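PDB 5VIA: pseudoperoxidase from Leishmania major, which binds a b-type heme and belongs to the heme peroxidase family, although its peroxidase activity is uncertain, as the name pseudoperoxidase implies. Local coordinates for residues E105-Q110 / E268-A273; V153-C158 / S272-M277. All blocks are in the same frame, centred on the assembly; numbering follows the deposited sequence.

Contact 1 of 2, residues E105-Q110 / E268-A273; sequences EAILDQ and EQFQSA
The amide oxygen of Q271 reaches the first turn of helix 105-109, where A106 N donates to Q271 OE1 at 2.8 Å. This bond is bent, with an N-H...O angle of 132°, and the donor is tilted out of the carbonyl plane of the amide. I107 N approaches the same oxygen at 3.4 Å, a weak second bond, although its N-H points more directly at the acceptor. A single side-chain oxygen thus serves successive amides at the N-terminal end of the short helix, where main-chain N-H groups lack acceptors within their own helix. The positive end of the helix dipole would probably strengthen the attraction. Q271 gets there with CG beside its backbone N (chi1 -63°) and an extended chain beyond, which carries the amide across to the neighbouring helix. Next to the polar tip, A106 CB lies 3.7 Å from Q271 CD, and the aliphatic part of Q271 rests against I107, whose CG1 is 3.6 Å from Q271 CB. Within the largely helical peroxidase fold, the axes of helix 105-109 and the 268-273 part of the long helix come within 8.8 Å and run in roughly the same direction, 31° apart. Deeper in, I107 CD1 reaches F270 CE2 at 4.1 Å, meeting the ring obliquely. Both side chains also touch I97 of helix 85-99, while P103 packs on F270 and Q271. At the outer side a water donates to Q110 OE1 at 3.0 Å and, weakly, to Q271 O, a loose link between the end of 105-110 and the long helix.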
ATOM      1  N   GLU A 105      -0.411  -1.427 -16.088  1.00 34.80           N
ATOM      2  CA  GLU A 105       0.075  -1.073 -17.423  1.00 36.95           C
ATOM      3  C   GLU A 105       0.229   0.432 -17.660  1.00 38.02           C
ATOM      4  O   GLU A 105       1.235   0.880 -18.211  1.00 38.22           O
ATOM      5  CB  GLU A 105      -0.824  -1.696 -18.498  1.00 39.88           C
ATOM      6  CG  GLU A 105      -0.701  -3.224 -18.643  1.00 44.15           C
ATOM      7  CD  GLU A 105      -1.634  -4.019 -17.722  1.00 45.47           C
ATOM      8  OE1 GLU A 105      -2.124  -3.465 -16.708  1.00 40.89           O
ATOM      9  OE2 GLU A 105      -1.871  -5.217 -18.025  1.00 48.62           O
ATOM     10  N   ALA A 106      -0.775   1.204 -17.249  1.00 31.53           N
ATOM     11  CA  ALA A 106      -0.713   2.663 -17.324  1.00 31.77           C
ATOM     12  C   ALA A 106       0.297   3.235 -16.335  1.00 31.16           C
ATOM     13  O   ALA A 106       0.991   4.207 -16.641  1.00 31.49           O
ATOM     14  CB  ALA A 106      -2.083   3.264 -17.078  1.00 32.07           C
ATOM     15  N   ILE A 107       0.378   2.649 -15.141  1.00 31.71           N
ATOM     16  CA  ILE A 107       1.358   3.102 -14.154  1.00 29.63           C
ATOM     17  C   ILE A 107       2.763   2.950 -14.730  1.00 29.39           C
ATOM     18  O   ILE A 107       3.596   3.849 -14.610  1.00 28.98           O
ATOM     19  CB  ILE A 107       1.295   2.292 -12.842  1.00 28.87           C
ATOM     20  CG1 ILE A 107      -0.108   2.316 -12.230  1.00 28.08           C
ATOM     21  CG2 ILE A 107       2.291   2.838 -11.846  1.00 27.86           C
ATOM     22  CD1 ILE A 107      -0.275   1.349 -11.029  1.00 26.37           C
ATOM     23  N   LEU A 108       3.027   1.804 -15.352  1.00 30.52           N
ATOM     24  CA  LEU A 108       4.351   1.556 -15.917  1.00 32.65           C
ATOM     25  C   LEU A 108       4.617   2.430 -17.142  1.00 33.54           C
ATOM     26  O   LEU A 108       5.690   3.027 -17.261  1.00 34.25           O
ATOM     27  CB  LEU A 108       4.539   0.078 -16.259  1.00 32.01           C
ATOM     28  CG  LEU A 108       5.947  -0.271 -16.738  1.00 33.57           C
ATOM     29  CD1 LEU A 108       6.980   0.214 -15.729  1.00 34.42           C
ATOM     30  CD2 LEU A 108       6.087  -1.766 -16.977  1.00 34.98           C
ATOM     31  N   ASP A 109       3.636   2.520 -18.037  1.00 39.12           N
ATOM     32  CA  ASP A 109       3.777   3.320 -19.257  1.00 40.84           C
ATOM     33  C   ASP A 109       4.037   4.804 -18.978  1.00 40.35           C
ATOM     34  O   ASP A 109       4.759   5.461 -19.729  1.00 42.82           O
ATOM     35  CB  ASP A 109       2.544   3.160 -20.150  1.00 41.28           C
ATOM     36  CG  ASP A 109       2.646   3.962 -21.434  1.00 43.82           C
ATOM     37  OD1 ASP A 109       3.428   3.569 -22.329  1.00 43.22           O
ATOM     38  OD2 ASP A 109       1.939   4.985 -21.549  1.00 44.17           O
ATOM     39  N   GLN A 110       3.463   5.318 -17.896  1.00 44.18           N
ATOM     40  CA  GLN A 110       3.598   6.727 -17.540  1.00 45.05           C
ATOM     41  C   GLN A 110       4.653   6.966 -16.467  1.00 44.07           C
ATOM     42  O   GLN A 110       4.830   8.098 -16.013  1.00 43.85           O
ATOM     43  CB  GLN A 110       2.261   7.279 -17.042  1.00 46.48           C
ATOM     44  CG  GLN A 110       1.213   7.501 -18.119  1.00 51.05           C
ATOM     45  CD  GLN A 110      -0.123   7.937 -17.534  1.00 54.96           C
ATOM     46  OE1 GLN A 110      -0.220   8.275 -16.346  1.00 55.08           O
ATOM     47  NE2 GLN A 110      -1.161   7.923 -18.361  1.00 57.19           N
ATOM     48  N   GLU A 268      -8.960   2.404 -13.692  1.00 34.54           N
ATOM     49  CA  GLU A 268      -8.513   3.714 -14.155  1.00 33.90           C
ATOM     50  C   GLU A 268      -8.096   4.590 -12.981  1.00 30.35           C
ATOM     51  O   GLU A 268      -7.005   5.173 -12.976  1.00 29.87           O
ATOM     52  CB  GLU A 268      -9.634   4.401 -14.934  1.00 33.20           C
ATOM     53  CG  GLU A 268      -9.297   5.815 -15.349  1.00 39.46           C
ATOM     54  CD  GLU A 268     -10.493   6.546 -15.914  1.00 43.75           C
ATOM     55  OE1 GLU A 268     -10.508   6.794 -17.141  1.00 46.27           O
ATOM     56  OE2 GLU A 268     -11.414   6.876 -15.128  1.00 39.33           O
ATOM     57  N   GLN A 269      -8.970   4.671 -11.981  1.00 27.36           N
ATOM     58  CA  GLN A 269      -8.727   5.502 -10.801  1.00 26.74           C
ATOM     59  C   GLN A 269      -7.550   4.977  -9.966  1.00 26.44           C
ATOM     60  O   GLN A 269      -6.776   5.754  -9.398  1.00 23.13           O
ATOM     61  CB  GLN A 269     -10.009   5.579  -9.968  1.00 24.66           C
ATOM     62  CG  GLN A 269     -11.159   6.253 -10.722  1.00 28.25           C
ATOM     63  CD  GLN A 269     -10.848   7.710 -11.021  1.00 31.80           C
ATOM     64  OE1 GLN A 269     -10.310   8.417 -10.166  1.00 29.27           O
ATOM     65  NE2 GLN A 269     -11.178   8.168 -12.235  1.00 33.43           N
ATOM     66  N   PHE A 270      -7.416   3.655  -9.905  1.00 28.12           N
ATOM     67  CA  PHE A 270      -6.329   3.035  -9.157  1.00 22.50           C
ATOM     68  C   PHE A 270      -4.982   3.446  -9.727  1.00 23.74           C
ATOM     69  O   PHE A 270      -4.082   3.846  -8.995  1.00 23.77           O
ATOM     70  CB  PHE A 270      -6.450   1.495  -9.205  1.00 24.70           C
ATOM     71  CG  PHE A 270      -5.301   0.783  -8.541  1.00 24.26           C
ATOM     72  CD1 PHE A 270      -5.280   0.617  -7.169  1.00 22.40           C
ATOM     73  CD2 PHE A 270      -4.232   0.298  -9.290  1.00 28.10           C
ATOM     74  CE1 PHE A 270      -4.212  -0.029  -6.542  1.00 24.31           C
ATOM     75  CE2 PHE A 270      -3.161  -0.357  -8.673  1.00 24.63           C
ATOM     76  CZ  PHE A 270      -3.160  -0.520  -7.297  1.00 23.47           C
ATOM     77  N   GLN A 271      -4.838   3.340 -11.041  1.00 23.90           N
ATOM     78  CA  GLN A 271      -3.546   3.596 -11.659  1.00 24.65           C
ATOM     79  C   GLN A 271      -3.216   5.071 -11.560  1.00 24.41           C
ATOM     80  O   GLN A 271      -2.062   5.445 -11.330  1.00 24.38           O
ATOM     81  CB  GLN A 271      -3.520   3.088 -13.109  1.00 26.21           C
ATOM     82  CG  GLN A 271      -3.698   1.559 -13.192  1.00 28.04           C
ATOM     83  CD  GLN A 271      -3.529   1.016 -14.591  1.00 31.15           C
ATOM     84  OE1 GLN A 271      -2.410   0.755 -15.030  1.00 32.64           O
ATOM     85  NE2 GLN A 271      -4.638   0.825 -15.295  1.00 31.62           N
ATOM     86  N   SER A 272      -4.231   5.912 -11.702  1.00 25.74           N
ATOM     87  CA  SER A 272      -4.018   7.341 -11.551  1.00 27.37           C
ATOM     88  C   SER A 272      -3.581   7.691 -10.124  1.00 26.42           C
ATOM     89  O   SER A 272      -2.645   8.473  -9.916  1.00 26.29           O
ATOM     90  CB  SER A 272      -5.285   8.107 -11.941  1.00 29.83           C
ATOM     91  OG  SER A 272      -5.168   9.448 -11.532  1.00 33.00           O
ATOM     92  N   ALA A 273      -4.251   7.099  -9.139  1.00 26.04           N
ATOM     93  CA  ALA A 273      -3.887   7.309  -7.738  1.00 24.00           C
ATOM     94  C   ALA A 273      -2.489   6.784  -7.433  1.00 26.07           C
ATOM     95  O   ALA A 273      -1.693   7.453  -6.757  1.00 24.59           O
ATOM     96  CB  ALA A 273      -4.899   6.629  -6.817  1.00 22.89           C
TER
HETATM   97  O   HOH W   1      -0.536   6.008 -14.374  1.00 34.26           O

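Contact 2 of 2, residues V153-C158 / S272-M277; sequences VALLAC and SAFTKM. With HEM (protoporphyrin IX containing Fe), chain B.
The backbones of 153-158 and 272-277 come closest at L155 and A273, whose CA atoms are 6.3 Å apart, where helix 149-155 lies beside the long helix 263-279. L155 carries most of the contact. Its CD1 methyl touches A273 CB and comes to 3.8 Å from F274 CD2, approaching the ring obliquely, while its other methyl, CD2, lies 4.1 Å from M277 SD. C158 SG stands at the edge of the F274 ring, near its plane, 4.3 Å from CE2. M277 leaves the helix with CG anti to the backbone N and bends at its last torsion (chi3 67°), which lays CE over one face of F274, 3.6 Å above the ring plane and offset toward the rim. There are no hydrogen bonds between the segments; the interface is buried and apolar, and it forms one wall of the heme pocket. The heme side chain ending in CBC enters between the segments: L155 CG and M277 CE each lie 3.6 Å from HEM CBC, while C158 SG is 3.5 Å from HEM CAC. L156 CD2 meets the porphyrin nearby at CHC. C158 directly precedes H159, an axial ligand of the iron, so this packing adjoins the proximal ligand in sequence as well as in space. Helix 33-49 closes over F274 and M277 through A41, helix 250-261 packs on V153 and L156 through W252, and a hydrogen bond between S272 OG and E151 OE2 ties helix 263-279 to helix 149-155.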
ATOM      1  N   VAL A 153     -10.042   6.299  -2.519  1.00 25.24           N
ATOM      2  CA  VAL A 153     -10.820   5.069  -2.353  1.00 25.81           C
ATOM      3  C   VAL A 153     -10.269   3.964  -3.244  1.00 26.93           C
ATOM      4  O   VAL A 153     -10.193   2.795  -2.836  1.00 26.51           O
ATOM      5  CB  VAL A 153     -12.304   5.329  -2.657  1.00 27.90           C
ATOM      6  CG1 VAL A 153     -13.106   4.027  -2.702  1.00 26.51           C
ATOM      7  CG2 VAL A 153     -12.882   6.304  -1.633  1.00 27.70           C
ATOM      8  N   ALA A 154      -9.851   4.339  -4.448  1.00 24.26           N
ATOM      9  CA  ALA A 154      -9.289   3.383  -5.397  1.00 25.18           C
ATOM     10  C   ALA A 154      -8.014   2.736  -4.868  1.00 26.17           C
ATOM     11  O   ALA A 154      -7.714   1.563  -5.158  1.00 23.86           O
ATOM     12  CB  ALA A 154      -9.024   4.069  -6.741  1.00 24.87           C
ATOM     13  N   LEU A 155      -7.250   3.501  -4.094  1.00 26.89           N
ATOM     14  CA  LEU A 155      -5.953   3.034  -3.620  1.00 26.80           C
ATOM     15  C   LEU A 155      -6.121   1.932  -2.588  1.00 26.82           C
ATOM     16  O   LEU A 155      -5.247   1.079  -2.432  1.00 26.29           O
ATOM     17  CB  LEU A 155      -5.196   4.216  -3.015  1.00 27.84           C
ATOM     18  CG  LEU A 155      -3.673   4.303  -3.046  1.00 29.69           C
ATOM     19  CD1 LEU A 155      -3.029   3.758  -4.348  1.00 27.92           C
ATOM     20  CD2 LEU A 155      -3.315   5.772  -2.831  1.00 27.69           C
ATOM     21  N   LEU A 156      -7.247   1.945  -1.881  1.00 24.64           N
ATOM     22  CA  LEU A 156      -7.436   0.979  -0.789  1.00 26.09           C
ATOM     23  C   LEU A 156      -7.660  -0.459  -1.261  1.00 26.93           C
ATOM     24  O   LEU A 156      -7.595  -1.395  -0.453  1.00 26.37           O
ATOM     25  CB  LEU A 156      -8.513   1.456   0.191  1.00 27.02           C
ATOM     26  CG  LEU A 156      -8.044   2.605   1.103  1.00 24.76           C
ATOM     27  CD1 LEU A 156      -9.178   3.139   1.925  1.00 27.94           C
ATOM     28  CD2 LEU A 156      -6.922   2.148   2.035  1.00 26.39           C
ATOM     29  N   ALA A 157      -7.881  -0.656  -2.562  1.00 25.84           N
ATOM     30  CA  ALA A 157      -7.982  -2.017  -3.097  1.00 26.79           C
ATOM     31  C   ALA A 157      -6.665  -2.774  -3.017  1.00 25.60           C
ATOM     32  O   ALA A 157      -6.635  -3.980  -3.303  1.00 25.75           O
ATOM     33  CB  ALA A 157      -8.479  -2.008  -4.512  1.00 28.64           C
ATOM     34  N   CYS A 158      -5.576  -2.092  -2.646  1.00 25.85           N
ATOM     35  CA  CYS A 158      -4.344  -2.817  -2.328  1.00 26.11           C
ATOM     36  C   CYS A 158      -4.573  -3.754  -1.150  1.00 26.82           C
ATOM     37  O   CYS A 158      -3.816  -4.694  -0.955  1.00 26.42           O
ATOM     38  CB  CYS A 158      -3.183  -1.878  -2.011  1.00 25.94           C
ATOM     39  SG  CYS A 158      -2.569  -0.957  -3.455  1.00 26.50           S
ATOM     40  N   SER A 272      -4.231   5.912 -11.702  1.00 25.74           N
ATOM     41  CA  SER A 272      -4.018   7.341 -11.551  1.00 27.37           C
ATOM     42  C   SER A 272      -3.581   7.691 -10.124  1.00 26.42           C
ATOM     43  O   SER A 272      -2.645   8.473  -9.916  1.00 26.29           O
ATOM     44  CB  SER A 272      -5.285   8.107 -11.941  1.00 29.83           C
ATOM     45  OG  SER A 272      -5.168   9.448 -11.532  1.00 33.00           O
ATOM     46  N   ALA A 273      -4.251   7.099  -9.139  1.00 26.04           N
ATOM     47  CA  ALA A 273      -3.887   7.309  -7.738  1.00 24.00           C
ATOM     48  C   ALA A 273      -2.489   6.784  -7.433  1.00 26.07           C
ATOM     49  O   ALA A 273      -1.693   7.453  -6.757  1.00 24.59           O
ATOM     50  CB  ALA A 273      -4.899   6.629  -6.817  1.00 22.89           C
ATOM     51  N   PHE A 274      -2.193   5.576  -7.904  1.00 25.26           N
ATOM     52  CA  PHE A 274      -0.925   4.949  -7.535  1.00 23.29           C
ATOM     53  C   PHE A 274       0.229   5.749  -8.113  1.00 23.74           C
ATOM     54  O   PHE A 274       1.239   5.980  -7.450  1.00 23.05           O
ATOM     55  CB  PHE A 274      -0.872   3.484  -7.988  1.00 24.02           C
ATOM     56  CG  PHE A 274       0.123   2.660  -7.221  1.00 22.11           C
ATOM     57  CD1 PHE A 274       1.459   2.652  -7.587  1.00 25.52           C
ATOM     58  CD2 PHE A 274      -0.273   1.902  -6.127  1.00 25.25           C
ATOM     59  CE1 PHE A 274       2.395   1.892  -6.880  1.00 24.93           C
ATOM     60  CE2 PHE A 274       0.669   1.136  -5.410  1.00 24.82           C
ATOM     61  CZ  PHE A 274       1.996   1.145  -5.792  1.00 22.40           C
ATOM     62  N   THR A 275       0.072   6.201  -9.351  1.00 22.60           N
ATOM     63  CA  THR A 275       1.071   7.070  -9.951  1.00 25.24           C
ATOM     64  C   THR A 275       1.285   8.374  -9.159  1.00 25.49           C
ATOM     65  O   THR A 275       2.433   8.755  -8.897  1.00 25.61           O
ATOM     66  CB  THR A 275       0.729   7.355 -11.433  1.00 28.26           C
ATOM     67  OG1 THR A 275       1.016   6.181 -12.202  1.00 29.24           O
ATOM     68  CG2 THR A 275       1.555   8.525 -11.977  1.00 26.51           C
ATOM     69  N   LYS A 276       0.213   9.069  -8.781  1.00 25.07           N
ATOM     70  CA  LYS A 276       0.354  10.278  -7.960  0.68 24.76           C
ATOM     71  C   LYS A 276       1.085   9.962  -6.656  1.00 23.77           C
ATOM     72  O   LYS A 276       1.949  10.719  -6.210  1.00 23.33           O
ATOM     73  CB  LYS A 276      -1.010  10.876  -7.613  0.68 25.05           C
ATOM     74  CG  LYS A 276      -1.723  11.661  -8.719  0.68 31.05           C
ATOM     75  CD  LYS A 276      -2.936  12.388  -8.100  0.68 34.00           C
ATOM     76  CE  LYS A 276      -3.698  13.307  -9.064  0.68 34.80           C
ATOM     77  NZ  LYS A 276      -4.957  13.857  -8.421  0.68 25.73           N
ATOM     78  N   MET A 277       0.728   8.844  -6.038  1.00 25.09           N
ATOM     79  CA  MET A 277       1.372   8.467  -4.787  1.00 24.24           C
ATOM     80  C   MET A 277       2.875   8.290  -4.942  1.00 22.58           C
ATOM     81  O   MET A 277       3.644   8.809  -4.141  1.00 25.66           O
ATOM     82  CB  MET A 277       0.759   7.178  -4.224  1.00 22.26           C
ATOM     83  CG  MET A 277       1.362   6.796  -2.883  1.00 25.09           C
ATOM     84  SD  MET A 277       0.674   5.270  -2.220  1.00 23.95           S
ATOM     85  CE  MET A 277       1.296   4.089  -3.419  1.00 22.35           C
TER
HETATM   86  CHA HEM B 500      -1.464  -4.139   4.945  1.00 25.64           C
HETATM   87  CHB HEM B 500      -4.152  -0.859   7.348  1.00 20.37           C
HETATM   88  CHC HEM B 500      -3.391   2.219   3.671  1.00 21.94           C
HETATM   89  CHD HEM B 500      -1.355  -1.306   0.987  1.00 23.87           C
HETATM   90  C1A HEM B 500      -2.179  -3.481   5.916  1.00 23.55           C
HETATM   91  C2A HEM B 500      -2.394  -3.987   7.254  1.00 21.81           C
HETATM   92  C3A HEM B 500      -3.122  -3.097   7.923  1.00 19.68           C
HETATM   93  C4A HEM B 500      -3.412  -1.980   7.027  1.00 19.96           C
HETATM   94  CMA HEM B 500      -3.590  -3.220   9.384  1.00 26.69           C
HETATM   95  CAA HEM B 500      -1.820  -5.309   7.809  1.00 22.76           C
HETATM   96  CBA HEM B 500      -0.338  -4.982   8.073  1.00 17.79           C
HETATM   97  CGA HEM B 500       0.440  -6.157   8.623  1.00 26.20           C
HETATM   98  O1A HEM B 500       0.096  -6.636   9.731  1.00 27.38           O
HETATM   99  O2A HEM B 500       1.429  -6.590   7.968  1.00 25.36           O
HETATM  100  C1B HEM B 500      -4.176   0.292   6.586  1.00 24.43           C
HETATM  101  C2B HEM B 500      -4.840   1.535   6.901  1.00 20.83           C
HETATM  102  C3B HEM B 500      -4.623   2.408   5.906  1.00 26.03           C
HETATM  103  C4B HEM B 500      -3.836   1.722   4.883  1.00 26.16           C
HETATM  104  CMB HEM B 500      -5.626   1.802   8.195  1.00 19.27           C
HETATM  105  CAB HEM B 500      -5.181   3.854   5.899  1.00 27.17           C
HETATM  106  CBB HEM B 500      -4.572   4.849   5.244  1.00 22.93           C
HETATM  107  C1C HEM B 500      -2.788   1.549   2.621  1.00 20.65           C
HETATM  108  C2C HEM B 500      -2.448   2.105   1.305  1.00 20.54           C
HETATM  109  C3C HEM B 500      -1.877   1.112   0.569  1.00 19.91           C
HETATM  110  C4C HEM B 500      -1.849  -0.085   1.396  1.00 21.01           C
HETATM  111  CMC HEM B 500      -2.705   3.584   0.898  1.00 19.51           C
HETATM  112  CAC HEM B 500      -1.292   1.074  -0.861  1.00 21.12           C
HETATM  113  CBC HEM B 500      -1.128   2.167  -1.619  1.00 45.69           C
HETATM  114  C1D HEM B 500      -1.205  -2.411   1.789  1.00 20.90           C
HETATM  115  C2D HEM B 500      -0.667  -3.686   1.362  1.00 20.79           C
HETATM  116  C3D HEM B 500      -0.704  -4.574   2.598  1.00 21.50           C
HETATM  117  C4D HEM B 500      -1.261  -3.743   3.646  1.00 21.37           C
HETATM  118  CMD HEM B 500      -0.161  -4.068  -0.046  1.00 22.63           C
HETATM  119  CAD HEM B 500      -0.217  -6.043   2.705  1.00 19.04           C
HETATM  120  CBD HEM B 500       1.274  -5.941   3.053  1.00 21.88           C
HETATM  121  CGD HEM B 500       1.901  -7.303   3.235  1.00 27.99           C
HETATM  122  O1D HEM B 500       3.069  -7.371   3.721  1.00 26.21           O
HETATM  123  O2D HEM B 500       1.227  -8.309   2.899  1.00 21.51           O
HETATM  124  NA  HEM B 500      -2.822  -2.253   5.804  1.00 21.47           N
HETATM  125  NB  HEM B 500      -3.584   0.434   5.349  1.00 21.70           N
HETATM  126  NC  HEM B 500      -2.407   0.204   2.635  1.00 22.92           N
HETATM  127  ND  HEM B 500      -1.558  -2.485   3.134  1.00 21.48           N
HETATM  128 FE   HEM B 500      -2.555  -1.015   4.283  1.00 28.24          FE

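Overall arrangement
Contacts 1 and 2, with centres 9 Å apart, share S272 and A273 and lie along the same helix, 263-279, which meets helix 105-109 with one part of its surface and the 153-158 segment with another. F270 joins them directly: its CE1 is 3.6 Å from C158 SG, and its CD1 is 3.3 Å from A154 O. I107 adds a second link, with CG2 3.6 Å from T275 OG1. Contact 2 lines the heme pocket itself, whereas contact 1 forms an outer layer, its F270 side chain about 6 Å from the heme at the nearest atoms and about 9 Å from the side chain of H159.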